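Long-range contacts in class I phosphodiesterase PDEB1 (Leishmania major, PDB 2R8Q), which is a class I phosphodiesterase whose all-helical catalytic domain holds a zinc and a magnesium ion beside a ligand pocket: residues 25-30 / 55-60; 103-108 / 138-143; 149-154 / 281-286; 305-310 / 338-343. All coordinates share one frame; numbering follows the deposited sequence.

Contact 1 (25-30 / 55-60)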
# COMPACT_ATOMS: atom_id res chain seq x y z
N GLU A 25 -28.07 12.37 -4.22
CA GLU A 25 -29.14 13.12 -4.85
C GLU A 25 -28.63 13.99 -6.00
O GLU A 25 -29.29 14.12 -7.03
CB GLU A 25 -29.85 13.99 -3.81
CG GLU A 25 -30.79 13.20 -2.91
CD GLU A 25 -31.07 13.90 -1.59
OE1 GLU A 25 -31.15 15.15 -1.57
OE2 GLU A 25 -31.21 13.20 -0.56
N ALA A 26 -27.46 14.58 -5.82
CA ALA A 26 -26.86 15.44 -6.84
C ALA A 26 -26.57 14.66 -8.12
O ALA A 26 -26.56 15.22 -9.21
CB ALA A 26 -25.59 16.08 -6.30
N VAL A 27 -26.31 13.36 -7.99
CA VAL A 27 -26.03 12.54 -9.16
C VAL A 27 -27.33 12.08 -9.81
O VAL A 27 -27.49 12.16 -11.03
CB VAL A 27 -25.19 11.29 -8.80
CG1 VAL A 27 -24.98 10.42 -10.04
CG2 VAL A 27 -23.85 11.71 -8.22
N MET A 28 -28.27 11.60 -9.00
CA MET A 28 -29.53 11.11 -9.53
C MET A 28 -30.42 12.20 -10.13
O MET A 28 -31.34 11.90 -10.88
CB MET A 28 -30.30 10.35 -8.44
CG MET A 28 -29.56 9.13 -7.91
SD MET A 28 -28.91 8.06 -9.23
CE MET A 28 -30.41 7.23 -9.77
N SER A 29 -30.14 13.46 -9.80
CA SER A 29 -30.94 14.56 -10.33
C SER A 29 -30.52 14.92 -11.76
O SER A 29 -31.24 15.63 -12.46
CB SER A 29 -30.81 15.79 -9.44
OG SER A 29 -29.53 16.38 -9.55
N ILE A 30 -29.37 14.43 -12.19
CA ILE A 30 -28.88 14.71 -13.54
C ILE A 30 -29.83 14.13 -14.59
O ILE A 30 -30.10 12.93 -14.60
CB ILE A 30 -27.48 14.12 -13.78
CG1 ILE A 30 -26.46 14.79 -12.85
CG2 ILE A 30 -27.08 14.29 -15.24
CD1 ILE A 30 -26.21 16.26 -13.15
N PRO A 55 -20.41 18.82 -14.01
CA PRO A 55 -19.80 17.75 -14.81
C PRO A 55 -19.35 16.50 -14.04
O PRO A 55 -19.42 15.40 -14.58
CB PRO A 55 -18.65 18.47 -15.52
CG PRO A 55 -18.26 19.54 -14.55
CD PRO A 55 -19.60 20.05 -14.07
N MET A 56 -18.89 16.67 -12.81
CA MET A 56 -18.47 15.51 -12.02
C MET A 56 -19.69 14.67 -11.65
O MET A 56 -19.61 13.44 -11.59
CB MET A 56 -17.73 15.94 -10.77
CG MET A 56 -16.28 16.34 -11.02
SD MET A 56 -15.28 14.89 -11.45
CE MET A 56 -13.75 15.66 -11.96
N ASP A 57 -20.81 15.33 -11.38
CA ASP A 57 -22.04 14.60 -11.04
C ASP A 57 -22.57 13.91 -12.30
O ASP A 57 -23.02 12.76 -12.25
CB ASP A 57 -23.11 15.55 -10.49
CG ASP A 57 -22.79 16.05 -9.09
OD1 ASP A 57 -22.11 15.34 -8.33
OD2 ASP A 57 -23.24 17.17 -8.75
N ALA A 58 -22.51 14.61 -13.43
CA ALA A 58 -22.98 14.04 -14.68
C ALA A 58 -22.13 12.81 -15.06
O ALA A 58 -22.66 11.80 -15.51
CB ALA A 58 -22.92 15.09 -15.79
N ALA A 59 -20.82 12.91 -14.87
CA ALA A 59 -19.93 11.79 -15.18
C ALA A 59 -20.25 10.58 -14.30
O ALA A 59 -20.22 9.44 -14.76
CB ALA A 59 -18.48 12.21 -15.00
N ALA A 60 -20.52 10.83 -13.03
CA ALA A 60 -20.87 9.76 -12.10
C ALA A 60 -22.19 9.14 -12.56
O ALA A 60 -22.40 7.94 -12.44
CB ALA A 60 -21.01 10.32 -10.69
O HOH W 1 -25.80 17.84 -9.57

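Contact 2 (103-108 / 138-143). With ZN (zinc ion), chain C; MG (magnesium ion), chain D.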
# COMPACT_ATOMS: atom_id res chain seq x y z
N TYR A 103 -12.70 11.60 -15.01
CA TYR A 103 -13.20 11.42 -16.38
C TYR A 103 -12.48 10.33 -17.16
O TYR A 103 -13.09 9.67 -18.00
CB TYR A 103 -13.13 12.74 -17.14
CG TYR A 103 -13.87 13.86 -16.45
CD1 TYR A 103 -13.20 14.99 -15.98
CD2 TYR A 103 -15.25 13.78 -16.24
CE1 TYR A 103 -13.88 16.01 -15.33
CE2 TYR A 103 -15.94 14.80 -15.58
CZ TYR A 103 -15.25 15.91 -15.13
OH TYR A 103 -15.91 16.93 -14.48
N HIS A 104 -11.20 10.13 -16.88
CA HIS A 104 -10.46 9.08 -17.57
C HIS A 104 -11.00 7.70 -17.21
O HIS A 104 -11.15 6.85 -18.09
CB HIS A 104 -8.97 9.13 -17.21
CG HIS A 104 -8.21 7.88 -17.57
ND1 HIS A 104 -8.03 7.46 -18.87
CD2 HIS A 104 -7.57 6.98 -16.79
CE1 HIS A 104 -7.30 6.36 -18.88
NE2 HIS A 104 -7.01 6.05 -17.63
N VAL A 105 -11.29 7.46 -15.93
CA VAL A 105 -11.79 6.13 -15.57
C VAL A 105 -13.23 5.92 -16.00
O VAL A 105 -13.64 4.80 -16.29
CB VAL A 105 -11.59 5.82 -14.05
CG1 VAL A 105 -10.11 5.91 -13.70
CG2 VAL A 105 -12.41 6.76 -13.18
N VAL A 106 -14.01 7.00 -16.06
CA VAL A 106 -15.39 6.90 -16.52
C VAL A 106 -15.29 6.50 -18.00
O VAL A 106 -16.02 5.63 -18.48
CB VAL A 106 -16.12 8.26 -16.39
CG1 VAL A 106 -17.43 8.24 -17.18
CG2 VAL A 106 -16.39 8.54 -14.91
N ASP A 107 -14.35 7.13 -18.71
CA ASP A 107 -14.14 6.81 -20.12
C ASP A 107 -13.70 5.36 -20.31
O ASP A 107 -14.21 4.67 -21.19
CB ASP A 107 -13.09 7.75 -20.71
CG ASP A 107 -12.72 7.38 -22.14
OD1 ASP A 107 -13.63 7.23 -22.97
OD2 ASP A 107 -11.50 7.25 -22.42
N VAL A 108 -12.76 4.88 -19.50
CA VAL A 108 -12.30 3.50 -19.65
C VAL A 108 -13.45 2.53 -19.37
O VAL A 108 -13.60 1.52 -20.06
CB VAL A 108 -11.09 3.21 -18.73
CG1 VAL A 108 -10.74 1.72 -18.76
CG2 VAL A 108 -9.89 4.03 -19.18
N LEU A 138 -13.19 1.58 -12.85
CA LEU A 138 -13.35 2.74 -11.97
C LEU A 138 -12.29 2.90 -10.89
O LEU A 138 -12.09 4.01 -10.38
CB LEU A 138 -14.74 2.71 -11.33
CG LEU A 138 -15.91 2.78 -12.31
CD1 LEU A 138 -17.23 2.60 -11.57
CD2 LEU A 138 -15.89 4.11 -13.05
N VAL A 139 -11.60 1.82 -10.53
CA VAL A 139 -10.58 1.90 -9.49
C VAL A 139 -9.16 1.82 -10.03
O VAL A 139 -8.21 2.02 -9.28
CB VAL A 139 -10.71 0.73 -8.47
CG1 VAL A 139 -12.13 0.67 -7.91
CG2 VAL A 139 -10.34 -0.59 -9.13
N HIS A 140 -9.01 1.56 -11.32
CA HIS A 140 -7.67 1.34 -11.88
C HIS A 140 -6.61 2.43 -11.82
O HIS A 140 -5.43 2.13 -12.02
CB HIS A 140 -7.78 0.77 -13.30
CG HIS A 140 -7.71 1.79 -14.39
ND1 HIS A 140 -8.80 2.54 -14.79
CD2 HIS A 140 -6.68 2.20 -15.16
CE1 HIS A 140 -8.44 3.35 -15.76
NE2 HIS A 140 -7.16 3.17 -16.01
N ASP A 141 -6.99 3.67 -11.54
CA ASP A 141 -6.03 4.78 -11.44
C ASP A 141 -6.21 5.60 -10.16
O ASP A 141 -5.73 6.73 -10.08
CB ASP A 141 -6.13 5.72 -12.65
CG ASP A 141 -5.25 5.28 -13.80
OD1 ASP A 141 -4.14 4.80 -13.53
OD2 ASP A 141 -5.67 5.45 -14.96
N LEU A 142 -6.88 5.04 -9.16
CA LEU A 142 -7.14 5.76 -7.91
C LEU A 142 -5.96 6.55 -7.33
O LEU A 142 -4.88 6.01 -7.13
CB LEU A 142 -7.66 4.80 -6.84
CG LEU A 142 -9.07 4.22 -7.04
CD1 LEU A 142 -9.26 3.02 -6.11
CD2 LEU A 142 -10.12 5.28 -6.76
N ASP A 143 -6.21 7.83 -7.05
CA ASP A 143 -5.23 8.72 -6.44
C ASP A 143 -3.96 8.96 -7.27
O ASP A 143 -2.89 9.22 -6.73
CB ASP A 143 -4.87 8.20 -5.04
CG ASP A 143 -4.09 9.21 -4.21
OD1 ASP A 143 -4.46 10.40 -4.20
OD2 ASP A 143 -3.11 8.80 -3.55
ZN ZN C . -5.61 4.52 -16.88
MG MG D . -2.66 3.73 -14.70
O HOH W 2 -3.87 3.32 -16.47
O HOH W 3 -3.92 5.67 -17.90
O HOH W 4 -1.28 4.16 -13.02
O HOH W 5 -1.09 2.42 -15.49
O HOH W 6 -1.76 5.47 -15.74

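Contact 3 (149-154 / 281-286)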
# COMPACT_ATOMS: atom_id res chain seq x y z
N ASN A 149 5.39 6.20 -13.13
CA ASN A 149 6.23 5.44 -12.20
C ASN A 149 7.68 5.89 -12.23
O ASN A 149 8.34 5.92 -11.19
CB ASN A 149 6.14 3.94 -12.48
CG ASN A 149 4.81 3.34 -12.08
OD1 ASN A 149 4.15 3.83 -11.17
ND2 ASN A 149 4.42 2.27 -12.76
N SER A 150 8.18 6.23 -13.41
CA SER A 150 9.57 6.66 -13.56
C SER A 150 9.89 7.87 -12.68
O SER A 150 10.97 7.96 -12.10
CB SER A 150 9.86 7.00 -15.02
OG SER A 150 11.21 7.43 -15.17
N PHE A 151 8.94 8.79 -12.58
CA PHE A 151 9.12 10.00 -11.77
C PHE A 151 9.49 9.66 -10.33
O PHE A 151 10.41 10.24 -9.76
CB PHE A 151 7.85 10.84 -11.82
CG PHE A 151 7.93 12.12 -11.02
CD1 PHE A 151 7.64 12.13 -9.66
CD2 PHE A 151 8.29 13.31 -11.64
CE1 PHE A 151 7.69 13.31 -8.92
CE2 PHE A 151 8.34 14.50 -10.92
CZ PHE A 151 8.04 14.50 -9.55
N TYR A 152 8.77 8.71 -9.74
CA TYR A 152 9.03 8.32 -8.36
C TYR A 152 10.44 7.79 -8.16
O TYR A 152 11.06 8.01 -7.12
CB TYR A 152 8.00 7.29 -7.90
CG TYR A 152 6.60 7.86 -7.83
CD1 TYR A 152 5.70 7.69 -8.88
CD2 TYR A 152 6.20 8.60 -6.72
CE1 TYR A 152 4.43 8.24 -8.83
CE2 TYR A 152 4.93 9.17 -6.66
CZ TYR A 152 4.05 8.99 -7.72
OH TYR A 152 2.79 9.55 -7.66
N LEU A 153 10.95 7.08 -9.17
CA LEU A 153 12.29 6.52 -9.09
C LEU A 153 13.35 7.60 -9.31
O LEU A 153 14.32 7.69 -8.56
CB LEU A 153 12.45 5.41 -10.12
CG LEU A 153 11.48 4.23 -9.98
CD1 LEU A 153 11.73 3.22 -11.10
CD2 LEU A 153 11.66 3.57 -8.62
N LYS A 154 13.15 8.42 -10.34
CA LYS A 154 14.10 9.48 -10.67
C LYS A 154 14.30 10.53 -9.58
O LYS A 154 15.39 11.08 -9.43
CB LYS A 154 13.65 10.21 -11.95
CG LYS A 154 13.65 9.37 -13.21
CD LYS A 154 13.19 10.21 -14.39
CE LYS A 154 13.23 9.43 -15.69
NZ LYS A 154 12.69 10.23 -16.83
N ASP A 281 7.65 19.91 -15.87
CA ASP A 281 7.91 21.11 -15.10
C ASP A 281 8.39 20.73 -13.70
O ASP A 281 9.30 21.36 -13.16
CB ASP A 281 6.66 21.99 -14.99
CG ASP A 281 6.23 22.57 -16.32
OD1 ASP A 281 7.08 22.69 -17.23
OD2 ASP A 281 5.04 22.93 -16.46
N MET A 282 7.77 19.71 -13.12
CA MET A 282 8.16 19.27 -11.78
C MET A 282 9.55 18.64 -11.79
O MET A 282 10.31 18.79 -10.83
CB MET A 282 7.15 18.26 -11.23
CG MET A 282 5.82 18.87 -10.83
SD MET A 282 4.70 17.68 -10.10
CE MET A 282 3.84 17.11 -11.54
N GLU A 283 9.88 17.95 -12.88
CA GLU A 283 11.20 17.33 -12.98
C GLU A 283 12.28 18.40 -13.09
O GLU A 283 13.37 18.25 -12.54
CB GLU A 283 11.24 16.38 -14.19
CG GLU A 283 10.27 15.21 -14.05
CD GLU A 283 10.27 14.29 -15.24
OE1 GLU A 283 10.31 14.79 -16.39
OE2 GLU A 283 10.20 13.06 -15.04
N LYS A 284 11.97 19.49 -13.79
CA LYS A 284 12.93 20.58 -13.93
C LYS A 284 13.15 21.22 -12.57
O LYS A 284 14.26 21.64 -12.25
CB LYS A 284 12.41 21.63 -14.92
CG LYS A 284 12.29 21.12 -16.35
CD LYS A 284 11.78 22.20 -17.28
CE LYS A 284 11.59 21.66 -18.69
NZ LYS A 284 11.12 22.72 -19.63
N GLU A 285 12.10 21.28 -11.77
CA GLU A 285 12.19 21.88 -10.44
C GLU A 285 12.98 20.99 -9.48
O GLU A 285 13.55 21.47 -8.51
CB GLU A 285 10.79 22.14 -9.88
CG GLU A 285 10.00 23.18 -10.66
CD GLU A 285 8.65 23.47 -10.05
OE1 GLU A 285 8.61 23.90 -8.88
OE2 GLU A 285 7.63 23.27 -10.74
N LYS A 286 13.01 19.69 -9.76
CA LYS A 286 13.74 18.75 -8.91
C LYS A 286 15.13 18.43 -9.46
O LYS A 286 15.86 17.63 -8.88
CB LYS A 286 12.91 17.48 -8.72
CG LYS A 286 11.60 17.74 -8.00
CD LYS A 286 10.83 16.47 -7.68
CE LYS A 286 9.60 16.80 -6.84
NZ LYS A 286 8.81 15.59 -6.46

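Contact 4 (305-310 / 338-343). With IBM (3-isobutyl-1-methylxanthine), chain E.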
# COMPACT_ATOMS: atom_id res chain seq x y z
N GLY A 305 3.46 13.62 -31.79
CA GLY A 305 3.39 12.73 -30.64
C GLY A 305 2.36 11.62 -30.80
O GLY A 305 2.59 10.49 -30.37
N GLN A 306 1.23 11.95 -31.41
CA GLN A 306 0.17 10.97 -31.62
C GLN A 306 0.59 9.94 -32.66
O GLN A 306 0.31 8.75 -32.51
CB GLN A 306 -1.12 11.67 -32.05
CG GLN A 306 -1.76 12.47 -30.93
CD GLN A 306 -2.25 11.59 -29.80
OE1 GLN A 306 -3.22 10.84 -29.95
NE2 GLN A 306 -1.58 11.67 -28.65
N ILE A 307 1.27 10.39 -33.70
CA ILE A 307 1.74 9.48 -34.74
C ILE A 307 2.76 8.51 -34.15
O ILE A 307 2.73 7.32 -34.44
CB ILE A 307 2.37 10.25 -35.91
CG1 ILE A 307 1.30 11.05 -36.63
CG2 ILE A 307 3.04 9.28 -36.87
CD1 ILE A 307 1.82 11.91 -37.76
N GLY A 308 3.64 9.02 -33.30
CA GLY A 308 4.64 8.18 -32.67
C GLY A 308 3.99 7.13 -31.78
O GLY A 308 4.36 5.96 -31.81
N PHE A 309 3.01 7.55 -30.98
CA PHE A 309 2.33 6.63 -30.08
C PHE A 309 1.54 5.58 -30.87
O PHE A 309 1.52 4.40 -30.50
CB PHE A 309 1.38 7.40 -29.15
CG PHE A 309 0.75 6.55 -28.10
CD1 PHE A 309 1.53 5.89 -27.15
CD2 PHE A 309 -0.63 6.39 -28.04
CE1 PHE A 309 0.95 5.09 -26.16
CE2 PHE A 309 -1.22 5.60 -27.06
CZ PHE A 309 -0.43 4.95 -26.12
N ILE A 310 0.90 6.00 -31.95
CA ILE A 310 0.14 5.07 -32.77
C ILE A 310 1.06 4.06 -33.45
O ILE A 310 0.87 2.86 -33.36
CB ILE A 310 -0.67 5.82 -33.87
CG1 ILE A 310 -1.83 6.58 -33.22
CG2 ILE A 310 -1.17 4.83 -34.91
CD1 ILE A 310 -2.61 7.45 -34.20
N SER A 338 -7.49 5.64 -39.57
CA SER A 338 -8.00 6.87 -40.16
C SER A 338 -7.50 8.07 -39.35
O SER A 338 -7.31 9.16 -39.89
CB SER A 338 -9.53 6.86 -40.22
OG SER A 338 -10.12 6.71 -38.94
N ASN A 339 -7.30 7.88 -38.05
CA ASN A 339 -6.80 8.97 -37.21
C ASN A 339 -5.34 9.26 -37.55
O ASN A 339 -4.95 10.43 -37.63
CB ASN A 339 -6.92 8.63 -35.72
CG ASN A 339 -8.33 8.82 -35.19
OD1 ASN A 339 -9.15 9.51 -35.80
ND2 ASN A 339 -8.62 8.21 -34.05
N ARG A 340 -4.54 8.22 -37.75
CA ARG A 340 -3.14 8.44 -38.09
C ARG A 340 -3.06 9.24 -39.38
O ARG A 340 -2.24 10.15 -39.50
CB ARG A 340 -2.38 7.13 -38.28
CG ARG A 340 -0.88 7.35 -38.47
CD ARG A 340 -0.16 6.12 -38.99
NE ARG A 340 1.29 6.33 -39.04
CZ ARG A 340 1.90 7.21 -39.82
NH1 ARG A 340 1.20 8.00 -40.64
NH2 ARG A 340 3.23 7.32 -39.79
N ALA A 341 -3.92 8.90 -40.33
CA ALA A 341 -3.95 9.58 -41.62
C ALA A 341 -4.27 11.06 -41.43
O ALA A 341 -3.67 11.92 -42.09
CB ALA A 341 -4.98 8.93 -42.53
N LYS A 342 -5.21 11.36 -40.54
CA LYS A 342 -5.59 12.74 -40.28
C LYS A 342 -4.46 13.51 -39.61
O LYS A 342 -4.25 14.69 -39.90
CB LYS A 342 -6.86 12.79 -39.44
CG LYS A 342 -8.07 12.21 -40.14
CD LYS A 342 -9.33 12.29 -39.30
CE LYS A 342 -10.53 11.74 -40.05
NZ LYS A 342 -11.79 11.85 -39.25
N TRP A 343 -3.73 12.86 -38.71
CA TRP A 343 -2.62 13.52 -38.04
C TRP A 343 -1.53 13.81 -39.06
O TRP A 343 -0.89 14.87 -39.03
CB TRP A 343 -2.04 12.64 -36.93
CG TRP A 343 -2.88 12.55 -35.69
CD1 TRP A 343 -3.40 11.41 -35.14
CD2 TRP A 343 -3.28 13.63 -34.83
NE1 TRP A 343 -4.09 11.71 -33.99
CE2 TRP A 343 -4.03 13.06 -33.77
CE3 TRP A 343 -3.07 15.01 -34.85
CZ2 TRP A 343 -4.58 13.84 -32.74
CZ3 TRP A 343 -3.61 15.79 -33.82
CH2 TRP A 343 -4.36 15.19 -32.78
N9 IBM E . 1.52 7.70 -23.72
C8 IBM E . 2.30 8.43 -24.58
N7 IBM E . 1.62 9.14 -25.44
C5 IBM E . 0.30 8.86 -25.13
C4 IBM E . 0.22 7.98 -24.08
N3 IBM E . -0.90 7.48 -23.50
C2 IBM E . -2.07 7.92 -24.06
N1 IBM E . -2.08 8.82 -25.14
C6 IBM E . -0.90 9.28 -25.67
O6 IBM E . -0.92 10.07 -26.61
O2 IBM E . -3.13 7.52 -23.61
C10 IBM E . -3.35 9.26 -25.69
C11 IBM E . -0.86 6.56 -22.38
C12 IBM E . -0.27 7.28 -21.16
C13 IBM E . -1.37 7.94 -20.34
C14 IBM E . 0.54 6.31 -20.31
O HOH W 7 -5.04 10.16 -31.97

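Contact 1 (25-30 / 55-60)
Val27 and Asp57 bring the two backbones closest, their CA atoms 4.9 Å apart, where the last turn of helix 21-28 meets the start of helix 55-68. Val27 divides its two methyls: CG1 reaches the backbone, 3.8 Å from Asp57 O, whereas CG2 lies 4.0 Å from Ala60 CB. Beyond the helix, Ile30 closes the other flank, its CG1 4.0 Å from Ala58 N and its CD1 against Asp57 CB. Asp57 is the polar element. With CG turned back beside its own backbone N (chi1 -72°), the carboxylate comes up to the methyl of Ala26, Ala26 CB to Asp57 OD2 being 3.6 Å. No direct hydrogen bond joins the segments; instead one water donates to Asp57 OD2 at 2.8 Å and to Ala26 O at the same distance, bridging carboxylate and backbone. The other oxygen, OD1, forms a salt bridge with Arg91, so both ends of the carboxylate are engaged and its rotation is restrained. Helix 80-92 packs against Val27 through Leu84 and Leu88 and against Ala60 through Ile87, while Tyr52, from a loop, covers Ile30 and Ala58.

Contact 2 (103-108 / 138-143)
His104 and His140 converge on one zinc ion from separate parts of the chain, helix 102-118 and the turn that follows helix 127-139. From its CB, His140 carries the ring back toward helix 102-118, with Asp141 CB over one ring face. Its ND1 lies 3.8 Å from Val105 CG1 and is hydrogen-bonded to Ala137 O, which fixes the rotation of the ring and the direction of NE2. CE1 touches two valines, 3.7 Å from Val105 CG1 and 3.8 Å from Val108 CG2; CD2 is the other carbon flanking NE2. At the tip, NE2 binds zinc at 2.2 Å. The His104 ring, swung out with CG anti to the backbone N (chi1 164°), offers its own NE2 to the metal at 2.2 Å; the imidazole planes stand 57° apart. Asp141 adds OD2, 2.1 Å from zinc and at the edge of the His104 ring, while OD1 binds magnesium at 2.2 Å. His104 NE2, His140 NE2 and Asp141 OD2 lie close together because they share the zinc, not through hydrogen bonds. Asp254 and two waters complete the zinc sphere, and one water also reaches magnesium. Away from the metal, Val105 CG2 makes a looser apolar contact with Leu138 CD2. Two histidines and two aspartates around one metal, one aspartate bridging to a second, form the binuclear centre characteristic of the HD superfamily to which class I phosphodiesterases belong.

Contact 3 (149-154 / 281-286)
Phe151 spans the gap between helix 149-154 and the end of helix 262-285, touching Met282, Glu283 and Lys286. The two helical segments run almost parallel, 5° apart, but their axes stay 11.5 Å from each other, so long side chains make all the contact. The tight part surrounds the ring. With CG anti to the backbone N (chi1 -180°), Phe151 is thrown outward from its helix, and its CD2 comes 3.7 Å from Glu283 CG, which meets the ring at its edge. Met282 lies obliquely to the same ring: CB is 4.0 Å from Phe151 CE2, and the sulfur, 5.5 Å from the centroid, makes a Met-aromatic contact. Past CG the carboxylate of Glu283 slides back alongside the phenyl, the two planes within 13° of each other, and OE2 is held by a hydrogen bond from Gln279 in the preceding turn.

The rim is formed by two lysines, exposed Lys286 and partly exposed Lys154, and is looser in its charge pairing. Lys286, its chain extended, brings NZ to 3.4 Å from Phe151 CZ, but at the ring edge and near its plane, a position that makes no cation-pi interaction. Lys154 NZ remains 4.2 Å from Glu283 OE2, beyond a salt bridge, so any attraction between these charges is probably weak. No hydrogen bond crosses the contact. Helix 149-154 is backed by helix 171-184, which meets Tyr152 and Asn149, while helix 262-285 is tied at this end by salt bridges from Asp281 to Arg296 and from Lys284 to Asp295.

Contact 4 (305-310 / 338-343)
A bend at chi2 of Gln306 (-66°) folds its chain so that CB and CG lie against Trp343 while the amide turns off toward the bound 3-isobutyl-1-methylxanthine. Trp343 presents the face of its indole: Gln306 CB stands 3.7 Å from the centroid of the five-membered ring in a CH-pi contact, and CG continues above the CE2-CZ2 edge of the six-membered ring. The two helical segments run roughly antiparallel, crossing at -147° with axes 9.5 Å apart.

Two isoleucines fill the remainder. Ile307 CG1 lies 3.7 Å from Trp343 CB, and Ile307 sets CG2 over one face of the Arg340 guanidinium, 3.5 Å from NH2. Arg340 NE, at the end of an extended chain, forms a salt bridge with Asp311, which would restrain the flat group beneath that methyl. Ile310 reaches in with CD1, which touches the Arg340 stem and Trp343 CD1.

A water at the indole edge accepts from Trp343 NE1 at 2.7 Å and donates to Gln306 OE1 at 2.8 Å. The amide nitrogen, Gln306 NE2, gives a hydrogen bond of 2.7 Å to O6 of the ligand, bent to 134° at the hydrogen. Phe309 meets the ligand differently, its ring face lying under the xanthine. The oxygen of the Gln306 amide is thus fixed as acceptor from water and its nitrogen as donor to the ligand; Trp343 is placed as a second-shell residue, consistent with its orienting the glutamine through the indole face and the bridging water.

Overall arrangement
The four contacts follow one another in series along an all-helical chain, each closing before the next opens. Contacts 1 and 2 are direct neighbours, their centres 16 Å apart: Tyr103 on helix 102-118 packs against Pro55, Met56 and Ala59 of helix 55-68, joining the peripheral N-terminal helices to the buried metal centre. Contact 2 lies about 5 Å from the centre of the chain, whereas the others lie 20 to 23 Å out. Contacts 3 and 4 use the successive helices 262-285 and 302-324, with centres 27 Å apart and no touch. The ligand bound at contact 4 comes within about 6 Å of the His104 side chain, so pocket and metal site are adjacent.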